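Local coordinates for Cyclo(L-leucyl-L-leucyl) synthase (PDB 6EZ3), which catalyses the ATP-independent formation of cyclodipeptides, such as cyclo(L-Leu-L-Leu), from aminoacyl-tRNAs, at residues 132-142 with 200-211; 16-26 with 186-195. All coordinates share one frame; numbering follows the deposited sequence.

Contact 1 of 2, residues 132-142 with 200-211; sequences DSNFKNSCLKM and ELGTNIINDQFN
Two nearly antiparallel helices, 133-142 and 200-206, pack with Leu201 as a knob in the hole formed by Phe135, Ser138, Cys139 and Met142. The two methyls of Leu201 divide the hole: CD1 lies 3.7 Å from Met142 CG, while CD2 reaches Phe135 CE1 at 3.9 Å. The segment axes come within 10.0 Å at 155°. Beyond the second helix a Schellman motif, with Asp208 at positive phi, turns the chain back so that Phe210 also meets helix 133-142. With CG anti to the backbone N (chi1 173°), Phe135 directs its edge at the face of Phe210, an edge-to-face pair with ring planes at 69° and Phe135 CD1 over the centre of the Phe210 ring. Phe135 also touches Phe129 of helix 116-131. Ser138 OG sits at the rim of the Phe210 ring, 3.5 Å from CZ. Glu200 and Leu201 belong, by similarity, to the substrate-binding site, and Met142, whose chain folds back on itself, lays its CE against Glu200 CB at 3.7 Å. On the exposed side Lys141 NZ forms a salt bridge with Glu200 OE1 at 3.4 Å.

Contact 2 of 2, residues 16-26 with 186-195; sequences IYQRKKHVILG and INTQETLMAY
Strands 22-26 and 191-195 run parallel as neighbours in the central sheet of this HUP-clan fold, and their backbones alternate as donor and acceptor. Ile24 bonds to strand 191-195 through both its N and its O: the N donates to Leu192 O at 2.8 Å, and the O accepts from Ala194 N at 2.8 Å. Gly26 N continues the pattern to Ala194 O, whereas Leu192 N reaches His22 O by a longer, more bent bond. His22 ND1 and Thr191 OG1 share a hydrogen bond of 2.8 Å in the imidazole plane; NE2 is taken by Ser54 of strand 52-57. Thr188 CG2 lies over the face of the His22 ring in a CH-pi contact, 3.6 Å from the His22 centroid, so the buried imidazole is fixed at both nitrogens and over one face. Before the strands, Glu190 OE2 lies over the guanidinium face of Arg19, 2.8 Å from NH2, and also pairs with Lys21 NZ at 3.6 Å. Lys21 NZ also donates to Gln189 OE1 at 2.9 Å, from above the carbonyl plane. Tyr195, a substrate-site residue by similarity, hydrogen-bonds through OH to Ser28, the probable nucleophile. Two cations around one largely buried carboxylate would probably favour its ionised form.

Overall arrangement
Contact 2 lies in the central sheet and contact 1 about 22 Å away between centres, in the helical part of the chain; the two do not touch. Contact 2 is nearer the middle of the chain, about 12 Å between centres against 16 Å, and 10 of its 18 touching residues are buried, against 5 of 13 in contact 1. Strand 191-195 is followed in the chain by helix 200-206. Contact 2 is joined by backbone hydrogen bonds and a buried histidine-threonine pair, whereas contact 1 has no hydrogen bond across it and depends on aromatic and aliphatic packing. Both place charged pairs toward an end: one salt bridge in contact 1, a three-residue network in contact 2. Each contributes residues assigned by similarity to the substrate site.

Contact 1 of 2, residues 132-142 with 200-211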
loop_
_atom_site.group_PDB
_atom_site.type_symbol
_atom_site.label_atom_id
_atom_site.label_comp_id
_atom_site.label_asym_id
_atom_site.label_seq_id
_atom_site.Cartn_x
_atom_site.Cartn_y
_atom_site.Cartn_z
ATOM N N ASP A 132 -12.828 7.123 17.208
ATOM C CA ASP A 132 -13.856 6.438 16.388
ATOM C C ASP A 132 -13.772 4.908 16.500
ATOM O O ASP A 132 -12.776 4.290 16.111
ATOM C CB ASP A 132 -13.820 6.894 14.910
ATOM C CG ASP A 132 -15.087 6.629 14.108
ATOM O OD1 ASP A 132 -15.478 7.510 13.309
ATOM O OD2 ASP A 132 -15.684 5.538 14.275
ATOM N N SER A 133 -14.832 4.314 17.050
ATOM C CA SER A 133 -14.981 2.876 17.309
ATOM C C SER A 133 -15.220 2.098 16.028
ATOM O O SER A 133 -14.754 0.961 15.895
ATOM C CB SER A 133 -16.141 2.630 18.279
ATOM O OG SER A 133 -16.332 3.705 19.193
ATOM N N ASN A 134 -15.982 2.712 15.101
ATOM C CA ASN A 134 -16.342 2.140 13.802
ATOM C C ASN A 134 -15.076 1.975 12.936
ATOM O O ASN A 134 -14.868 0.910 12.346
ATOM C CB ASN A 134 -17.422 3.007 13.118
ATOM C CG ASN A 134 -17.823 2.589 11.724
ATOM O OD1 ASN A 134 -17.855 1.400 11.378
ATOM N ND2 ASN A 134 -18.168 3.570 10.893
ATOM N N PHE A 135 -14.215 3.016 12.916
ATOM C CA PHE A 135 -12.966 3.033 12.175
ATOM C C PHE A 135 -12.038 1.963 12.705
ATOM O O PHE A 135 -11.505 1.201 11.899
ATOM C CB PHE A 135 -12.325 4.421 12.215
ATOM C CG PHE A 135 -10.943 4.486 11.609
ATOM C CD1 PHE A 135 -10.762 4.392 10.235
ATOM C CD2 PHE A 135 -9.826 4.682 12.406
ATOM C CE1 PHE A 135 -9.484 4.447 9.678
ATOM C CE2 PHE A 135 -8.554 4.746 11.848
ATOM C CZ PHE A 135 -8.393 4.635 10.488
ATOM N N LYS A 136 -11.907 1.849 14.060
ATOM C CA LYS A 136 -11.093 0.820 14.708
ATOM C C LYS A 136 -11.481 -0.571 14.186
ATOM O O LYS A 136 -10.605 -1.314 13.742
ATOM C CB LYS A 136 -11.200 0.889 16.229
ATOM C CG LYS A 136 -10.288 -0.123 16.946
ATOM C CD LYS A 136 -9.901 0.343 18.354
ATOM C CE LYS A 136 -9.048 -0.671 19.085
ATOM N NZ LYS A 136 -8.594 -0.172 20.418
ATOM N N ASN A 137 -12.795 -0.872 14.145
ATOM C CA ASN A 137 -13.329 -2.132 13.624
ATOM C C ASN A 137 -12.933 -2.345 12.159
ATOM O O ASN A 137 -12.410 -3.414 11.821
ATOM C CB ASN A 137 -14.858 -2.187 13.794
ATOM C CG ASN A 137 -15.556 -3.296 13.015
ATOM O OD1 ASN A 137 -15.423 -4.497 13.312
ATOM N ND2 ASN A 137 -16.317 -2.908 11.992
ATOM N N SER A 138 -13.152 -1.309 11.304
ATOM C CA SER A 138 -12.821 -1.335 9.878
ATOM C C SER A 138 -11.346 -1.683 9.675
ATOM O O SER A 138 -11.028 -2.518 8.819
ATOM C CB SER A 138 -13.195 -0.018 9.206
ATOM O OG SER A 138 -14.517 -0.048 8.682
ATOM N N CYS A 139 -10.462 -1.114 10.521
ATOM C CA CYS A 139 -9.027 -1.402 10.484
ATOM C C CYS A 139 -8.746 -2.872 10.803
ATOM O O CYS A 139 -7.953 -3.506 10.096
ATOM C CB CYS A 139 -8.258 -0.482 11.425
ATOM S SG CYS A 139 -8.228 1.245 10.908
ATOM N N LEU A 140 -9.386 -3.393 11.876
ATOM C CA LEU A 140 -9.197 -4.765 12.346
ATOM C C LEU A 140 -9.665 -5.800 11.322
ATOM O O LEU A 140 -9.056 -6.867 11.208
ATOM C CB LEU A 140 -9.849 -4.970 13.727
ATOM C CG LEU A 140 -9.446 -3.971 14.841
ATOM C CD1 LEU A 140 -10.536 -3.845 15.879
ATOM C CD2 LEU A 140 -8.146 -4.343 15.493
ATOM N N LYS A 141 -10.705 -5.457 10.532
ATOM C CA LYS A 141 -11.211 -6.277 9.427
ATOM C C LYS A 141 -10.093 -6.405 8.368
ATOM O O LYS A 141 -9.833 -7.504 7.872
ATOM C CB LYS A 141 -12.433 -5.611 8.792
ATOM C CG LYS A 141 -13.707 -5.724 9.600
ATOM C CD LYS A 141 -14.901 -5.197 8.813
ATOM C CE LYS A 141 -15.855 -6.276 8.377
ATOM N NZ LYS A 141 -16.546 -5.906 7.121
ATOM N N MET A 142 -9.410 -5.275 8.055
ATOM C CA MET A 142 -8.298 -5.232 7.098
ATOM C C MET A 142 -7.108 -6.036 7.646
ATOM O O MET A 142 -6.492 -6.788 6.895
ATOM C CB MET A 142 -7.873 -3.779 6.741
ATOM C CG MET A 142 -9.002 -2.837 6.280
ATOM S SD MET A 142 -9.975 -3.272 4.791
ATOM C CE MET A 142 -11.564 -3.888 5.579
ATOM N N GLU A 200 -11.954 -2.208 1.032
ATOM C CA GLU A 200 -13.191 -2.019 1.800
ATOM C C GLU A 200 -13.158 -0.804 2.714
ATOM O O GLU A 200 -14.171 -0.113 2.818
ATOM C CB GLU A 200 -13.564 -3.295 2.571
ATOM C CG GLU A 200 -14.961 -3.278 3.180
ATOM C CD GLU A 200 -15.532 -4.600 3.665
ATOM O OE1 GLU A 200 -16.740 -4.619 4.003
ATOM O OE2 GLU A 200 -14.788 -5.609 3.705
ATOM N N LEU A 201 -11.999 -0.532 3.360
ATOM C CA LEU A 201 -11.834 0.624 4.251
ATOM C C LEU A 201 -12.034 1.899 3.427
ATOM O O LEU A 201 -12.731 2.823 3.846
ATOM C CB LEU A 201 -10.426 0.624 4.869
ATOM C CG LEU A 201 -10.259 1.139 6.294
ATOM C CD1 LEU A 201 -8.854 0.870 6.808
ATOM C CD2 LEU A 201 -10.576 2.600 6.439
ATOM N N GLY A 202 -11.439 1.892 2.243
ATOM C CA GLY A 202 -11.485 2.998 1.317
ATOM C C GLY A 202 -12.876 3.322 0.877
ATOM O O GLY A 202 -13.194 4.500 0.738
ATOM N N THR A 203 -13.705 2.277 0.661
ATOM C CA THR A 203 -15.101 2.409 0.223
ATOM C C THR A 203 -15.819 3.233 1.268
ATOM O O THR A 203 -16.460 4.230 0.939
ATOM C CB THR A 203 -15.732 1.029 -0.013
ATOM O OG1 THR A 203 -15.039 0.365 -1.076
ATOM C CG2 THR A 203 -17.214 1.106 -0.319
ATOM N N ASN A 204 -15.606 2.864 2.541
ATOM C CA ASN A 204 -16.182 3.509 3.714
ATOM C C ASN A 204 -15.649 4.931 3.926
ATOM O O ASN A 204 -16.413 5.799 4.346
ATOM C CB ASN A 204 -16.002 2.621 4.940
ATOM C CG ASN A 204 -16.711 1.287 4.832
ATOM O OD1 ASN A 204 -17.886 1.209 4.436
ATOM N ND2 ASN A 204 -16.027 0.211 5.219
ATOM N N ILE A 205 -14.367 5.179 3.592
ATOM C CA ILE A 205 -13.742 6.502 3.697
ATOM C C ILE A 205 -14.473 7.454 2.739
ATOM O O ILE A 205 -14.888 8.544 3.129
ATOM C CB ILE A 205 -12.206 6.418 3.416
ATOM C CG1 ILE A 205 -11.450 5.811 4.621
ATOM C CG2 ILE A 205 -11.612 7.780 3.012
ATOM C CD1 ILE A 205 -10.097 5.210 4.283
ATOM N N ILE A 206 -14.664 6.985 1.512
ATOM C CA ILE A 206 -15.301 7.619 0.359
ATOM C C ILE A 206 -16.796 7.862 0.597
ATOM O O ILE A 206 -17.326 8.829 0.056
ATOM C CB ILE A 206 -14.956 6.728 -0.897
ATOM C CG1 ILE A 206 -13.822 7.356 -1.691
ATOM C CG2 ILE A 206 -16.118 6.328 -1.784
ATOM C CD1 ILE A 206 -12.488 7.443 -1.018
ATOM N N ASN A 207 -17.459 7.019 1.425
ATOM C CA ASN A 207 -18.876 7.180 1.759
ATOM C C ASN A 207 -19.012 7.980 3.069
ATOM O O ASN A 207 -19.985 7.812 3.806
ATOM C CB ASN A 207 -19.590 5.815 1.865
ATOM C CG ASN A 207 -19.566 4.950 0.635
ATOM O OD1 ASN A 207 -19.614 5.415 -0.512
ATOM N ND2 ASN A 207 -19.519 3.653 0.860
ATOM N N ASP A 208 -18.016 8.847 3.347
ATOM C CA ASP A 208 -17.859 9.742 4.508
ATOM C C ASP A 208 -18.283 9.092 5.819
ATOM O O ASP A 208 -19.006 9.696 6.602
ATOM C CB ASP A 208 -18.575 11.085 4.263
ATOM C CG ASP A 208 -18.183 11.747 2.950
ATOM O OD1 ASP A 208 -17.075 12.337 2.888
ATOM O OD2 ASP A 208 -18.979 11.659 1.973
ATOM N N GLN A 209 -17.840 7.856 6.058
ATOM C CA GLN A 209 -18.228 7.127 7.257
ATOM C C GLN A 209 -17.297 7.387 8.429
ATOM O O GLN A 209 -17.604 6.988 9.559
ATOM C CB GLN A 209 -18.407 5.627 6.963
ATOM C CG GLN A 209 -19.757 5.334 6.307
ATOM C CD GLN A 209 -20.095 3.874 6.298
ATOM O OE1 GLN A 209 -19.964 3.165 7.306
ATOM N NE2 GLN A 209 -20.606 3.398 5.173
ATOM N N PHE A 210 -16.174 8.079 8.166
ATOM C CA PHE A 210 -15.205 8.443 9.207
ATOM C C PHE A 210 -14.787 9.909 9.123
ATOM O O PHE A 210 -15.132 10.605 8.160
ATOM C CB PHE A 210 -13.967 7.531 9.189
ATOM C CG PHE A 210 -14.191 6.090 8.812
ATOM C CD1 PHE A 210 -14.866 5.225 9.666
ATOM C CD2 PHE A 210 -13.694 5.586 7.618
ATOM C CE1 PHE A 210 -15.068 3.892 9.317
ATOM C CE2 PHE A 210 -13.869 4.246 7.281
ATOM C CZ PHE A 210 -14.549 3.405 8.137
ATOM N N ASN A 211 -14.013 10.366 10.124
ATOM C CA ASN A 211 -13.484 11.742 10.226
ATOM C C ASN A 211 -12.166 11.907 9.456
ATOM O O ASN A 211 -11.386 12.811 9.749
ATOM C CB ASN A 211 -13.318 12.148 11.700
ATOM C CG ASN A 211 -14.560 11.920 12.538
ATOM O OD1 ASN A 211 -15.617 12.523 12.294
ATOM N ND2 ASN A 211 -14.470 11.014 13.520
#

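Contact 2 of 2, residues 16-26 with 186-195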
loop_
_atom_site.group_PDB
_atom_site.type_symbol
_atom_site.label_atom_id
_atom_site.label_comp_id
_atom_site.label_asym_id
_atom_site.label_seq_id
_atom_site.Cartn_x
_atom_site.Cartn_y
_atom_site.Cartn_z
ATOM N N ILE A 16 -8.491 11.494 -12.472
ATOM C CA ILE A 16 -7.055 11.516 -12.196
ATOM C C ILE A 16 -6.350 10.557 -13.170
ATOM O O ILE A 16 -5.360 10.953 -13.824
ATOM C CB ILE A 16 -6.723 11.235 -10.675
ATOM C CG1 ILE A 16 -7.183 12.425 -9.773
ATOM C CG2 ILE A 16 -5.241 10.893 -10.428
ATOM C CD1 ILE A 16 -7.102 12.195 -8.220
ATOM N N TYR A 17 -6.903 9.314 -13.293
ATOM C CA TYR A 17 -6.376 8.265 -14.167
ATOM C C TYR A 17 -6.200 8.786 -15.568
ATOM O O TYR A 17 -5.088 8.659 -16.097
ATOM C CB TYR A 17 -7.275 7.030 -14.153
ATOM C CG TYR A 17 -6.799 5.887 -15.024
ATOM C CD1 TYR A 17 -7.388 5.634 -16.250
ATOM C CD2 TYR A 17 -5.803 5.021 -14.591
ATOM C CE1 TYR A 17 -6.976 4.564 -17.045
ATOM C CE2 TYR A 17 -5.372 3.953 -15.382
ATOM C CZ TYR A 17 -5.971 3.721 -16.606
ATOM O OH TYR A 17 -5.561 2.667 -17.400
ATOM N N GLN A 18 -7.281 9.426 -16.142
ATOM C CA GLN A 18 -7.304 10.034 -17.471
ATOM C C GLN A 18 -6.055 10.889 -17.721
ATOM O O GLN A 18 -5.418 10.709 -18.762
ATOM C CB GLN A 18 -8.574 10.873 -17.657
ATOM C CG GLN A 18 -8.689 11.497 -19.050
ATOM C CD GLN A 18 -10.000 12.185 -19.303
ATOM O OE1 GLN A 18 -10.420 13.057 -18.534
ATOM N NE2 GLN A 18 -10.654 11.826 -20.402
ATOM N N ARG A 19 -5.704 11.777 -16.757
ATOM C CA ARG A 19 -4.574 12.695 -16.816
ATOM C C ARG A 19 -3.170 12.003 -16.939
ATOM O O ARG A 19 -2.255 12.610 -17.476
ATOM C CB ARG A 19 -4.613 13.663 -15.615
ATOM C CG ARG A 19 -5.682 14.748 -15.705
ATOM C CD ARG A 19 -5.869 15.539 -14.420
ATOM N NE ARG A 19 -7.112 15.137 -13.747
ATOM C CZ ARG A 19 -7.538 15.618 -12.579
ATOM N NH1 ARG A 19 -8.673 15.175 -12.046
ATOM N NH2 ARG A 19 -6.838 16.545 -11.938
ATOM N N LYS A 20 -3.027 10.754 -16.483
ATOM C CA LYS A 20 -1.822 9.882 -16.460
ATOM C C LYS A 20 -0.534 10.559 -15.891
ATOM O O LYS A 20 0.586 10.262 -16.342
ATOM C CB LYS A 20 -1.561 9.219 -17.804
ATOM C CG LYS A 20 -2.756 8.397 -18.244
ATOM C CD LYS A 20 -2.549 6.910 -18.219
ATOM C CE LYS A 20 -3.816 6.154 -17.926
ATOM N NZ LYS A 20 -4.993 6.648 -18.697
ATOM N N LYS A 21 -0.692 11.402 -14.840
ATOM C CA LYS A 21 0.472 12.085 -14.269
ATOM C C LYS A 21 1.410 11.165 -13.491
ATOM O O LYS A 21 2.600 11.159 -13.785
ATOM C CB LYS A 21 0.072 13.292 -13.424
ATOM C CG LYS A 21 -0.374 14.505 -14.242
ATOM C CD LYS A 21 -0.426 15.765 -13.379
ATOM C CE LYS A 21 -1.626 16.649 -13.657
ATOM N NZ LYS A 21 -2.003 17.465 -12.463
ATOM N N HIS A 22 0.897 10.381 -12.520
ATOM C CA HIS A 22 1.700 9.480 -11.701
ATOM C C HIS A 22 0.867 8.341 -11.081
ATOM O O HIS A 22 -0.297 8.552 -10.709
ATOM C CB HIS A 22 2.385 10.295 -10.607
ATOM C CG HIS A 22 3.338 9.530 -9.727
ATOM N ND1 HIS A 22 2.929 8.953 -8.524
ATOM C CD2 HIS A 22 4.660 9.318 -9.870
ATOM C CE1 HIS A 22 4.008 8.394 -8.008
ATOM N NE2 HIS A 22 5.073 8.592 -8.769
ATOM N N VAL A 23 1.485 7.153 -10.926
ATOM C CA VAL A 23 0.887 5.978 -10.289
ATOM C C VAL A 23 1.856 5.409 -9.227
ATOM O O VAL A 23 3.082 5.507 -9.384
ATOM C CB VAL A 23 0.416 4.893 -11.317
ATOM C CG1 VAL A 23 1.572 4.245 -12.106
ATOM C CG2 VAL A 23 -0.434 3.832 -10.636
ATOM N N ILE A 24 1.296 4.845 -8.143
ATOM C CA ILE A 24 2.025 4.167 -7.092
ATOM C C ILE A 24 1.649 2.735 -7.277
ATOM O O ILE A 24 0.465 2.394 -7.232
ATOM C CB ILE A 24 1.702 4.663 -5.644
ATOM C CG1 ILE A 24 2.086 6.162 -5.444
ATOM C CG2 ILE A 24 2.421 3.780 -4.585
ATOM C CD1 ILE A 24 1.533 6.787 -4.238
ATOM N N LEU A 25 2.638 1.885 -7.543
ATOM C CA LEU A 25 2.366 0.455 -7.653
ATOM C C LEU A 25 2.615 -0.127 -6.263
ATOM O O LEU A 25 3.721 -0.037 -5.735
ATOM C CB LEU A 25 3.233 -0.259 -8.708
ATOM C CG LEU A 25 3.331 0.356 -10.091
ATOM C CD1 LEU A 25 4.367 -0.356 -10.894
ATOM C CD2 LEU A 25 2.035 0.284 -10.830
ATOM N N GLY A 26 1.559 -0.623 -5.648
ATOM C CA GLY A 26 1.647 -1.259 -4.352
ATOM C C GLY A 26 1.971 -2.726 -4.549
ATOM O O GLY A 26 1.163 -3.476 -5.128
ATOM N N ILE A 186 5.676 11.713 -0.823
ATOM C CA ILE A 186 6.516 11.297 -1.958
ATOM C C ILE A 186 6.760 12.427 -2.960
ATOM O O ILE A 186 7.441 12.216 -3.974
ATOM C CB ILE A 186 5.952 10.032 -2.669
ATOM C CG1 ILE A 186 4.575 10.317 -3.357
ATOM C CG2 ILE A 186 5.919 8.837 -1.680
ATOM C CD1 ILE A 186 4.287 9.450 -4.454
ATOM N N ASN A 187 6.172 13.606 -2.694
ATOM C CA ASN A 187 6.305 14.825 -3.481
ATOM C C ASN A 187 5.772 14.708 -4.928
ATOM O O ASN A 187 6.534 14.862 -5.894
ATOM C CB ASN A 187 7.744 15.368 -3.449
ATOM C CG ASN A 187 7.743 16.851 -3.566
ATOM O OD1 ASN A 187 8.051 17.390 -4.628
ATOM N ND2 ASN A 187 7.249 17.533 -2.516
ATOM N N THR A 188 4.448 14.478 -5.062
ATOM C CA THR A 188 3.744 14.420 -6.348
ATOM C C THR A 188 2.644 15.483 -6.377
ATOM O O THR A 188 2.214 15.949 -5.316
ATOM C CB THR A 188 3.186 13.015 -6.682
ATOM O OG1 THR A 188 2.512 12.464 -5.559
ATOM C CG2 THR A 188 4.236 12.061 -7.170
ATOM N N GLN A 189 2.206 15.883 -7.596
ATOM C CA GLN A 189 1.147 16.864 -7.802
ATOM C C GLN A 189 -0.182 16.139 -7.551
ATOM O O GLN A 189 -0.963 16.567 -6.707
ATOM C CB GLN A 189 1.229 17.414 -9.221
ATOM C CG GLN A 189 1.375 18.927 -9.340
ATOM C CD GLN A 189 0.961 19.371 -10.733
ATOM O OE1 GLN A 189 -0.217 19.272 -11.114
ATOM N NE2 GLN A 189 1.921 19.839 -11.539
ATOM N N GLU A 190 -0.393 14.997 -8.238
ATOM C CA GLU A 190 -1.535 14.072 -8.110
ATOM C C GLU A 190 -0.984 12.678 -8.391
ATOM O O GLU A 190 0.038 12.559 -9.088
ATOM C CB GLU A 190 -2.703 14.419 -9.037
ATOM C CG GLU A 190 -2.330 14.552 -10.505
ATOM C CD GLU A 190 -3.485 14.515 -11.482
ATOM O OE1 GLU A 190 -3.405 13.752 -12.475
ATOM O OE2 GLU A 190 -4.491 15.210 -11.226
ATOM N N THR A 191 -1.601 11.631 -7.785
ATOM C CA THR A 191 -1.140 10.239 -7.870
ATOM C C THR A 191 -2.290 9.278 -7.602
ATOM O O THR A 191 -3.306 9.689 -7.047
ATOM C CB THR A 191 0.046 10.031 -6.895
ATOM O OG1 THR A 191 0.580 8.706 -6.984
ATOM C CG2 THR A 191 -0.288 10.377 -5.472
ATOM N N LEU A 192 -2.154 8.006 -8.043
ATOM C CA LEU A 192 -3.143 6.938 -7.800
ATOM C C LEU A 192 -2.420 5.801 -7.098
ATOM O O LEU A 192 -1.327 5.431 -7.532
ATOM C CB LEU A 192 -3.719 6.339 -9.109
ATOM C CG LEU A 192 -4.494 7.206 -10.106
ATOM C CD1 LEU A 192 -4.663 6.476 -11.395
ATOM C CD2 LEU A 192 -5.861 7.599 -9.576
ATOM N N MET A 193 -3.027 5.213 -6.067
ATOM C CA MET A 193 -2.485 4.014 -5.468
ATOM C C MET A 193 -3.139 2.828 -6.245
ATOM O O MET A 193 -4.375 2.708 -6.227
ATOM C CB MET A 193 -2.829 3.984 -4.001
ATOM C CG MET A 193 -2.541 2.674 -3.369
ATOM S SD MET A 193 -0.785 2.405 -3.084
ATOM C CE MET A 193 -0.424 3.756 -1.904
ATOM N N ALA A 194 -2.330 2.014 -7.003
ATOM C CA ALA A 194 -2.799 0.883 -7.823
ATOM C C ALA A 194 -2.555 -0.478 -7.142
ATOM O O ALA A 194 -1.426 -0.800 -6.765
ATOM C CB ALA A 194 -2.130 0.915 -9.179
ATOM N N TYR A 195 -3.614 -1.263 -6.986
ATOM C CA TYR A 195 -3.552 -2.583 -6.381
ATOM C C TYR A 195 -4.432 -3.590 -7.165
ATOM O O TYR A 195 -5.155 -3.175 -8.076
ATOM C CB TYR A 195 -3.967 -2.481 -4.920
ATOM C CG TYR A 195 -3.531 -3.642 -4.059
ATOM C CD1 TYR A 195 -4.467 -4.459 -3.441
ATOM C CD2 TYR A 195 -2.184 -3.872 -3.792
ATOM C CE1 TYR A 195 -4.076 -5.502 -2.602
ATOM C CE2 TYR A 195 -1.777 -4.919 -2.972
ATOM C CZ TYR A 195 -2.729 -5.728 -2.365
ATOM O OH TYR A 195 -2.360 -6.771 -1.539
#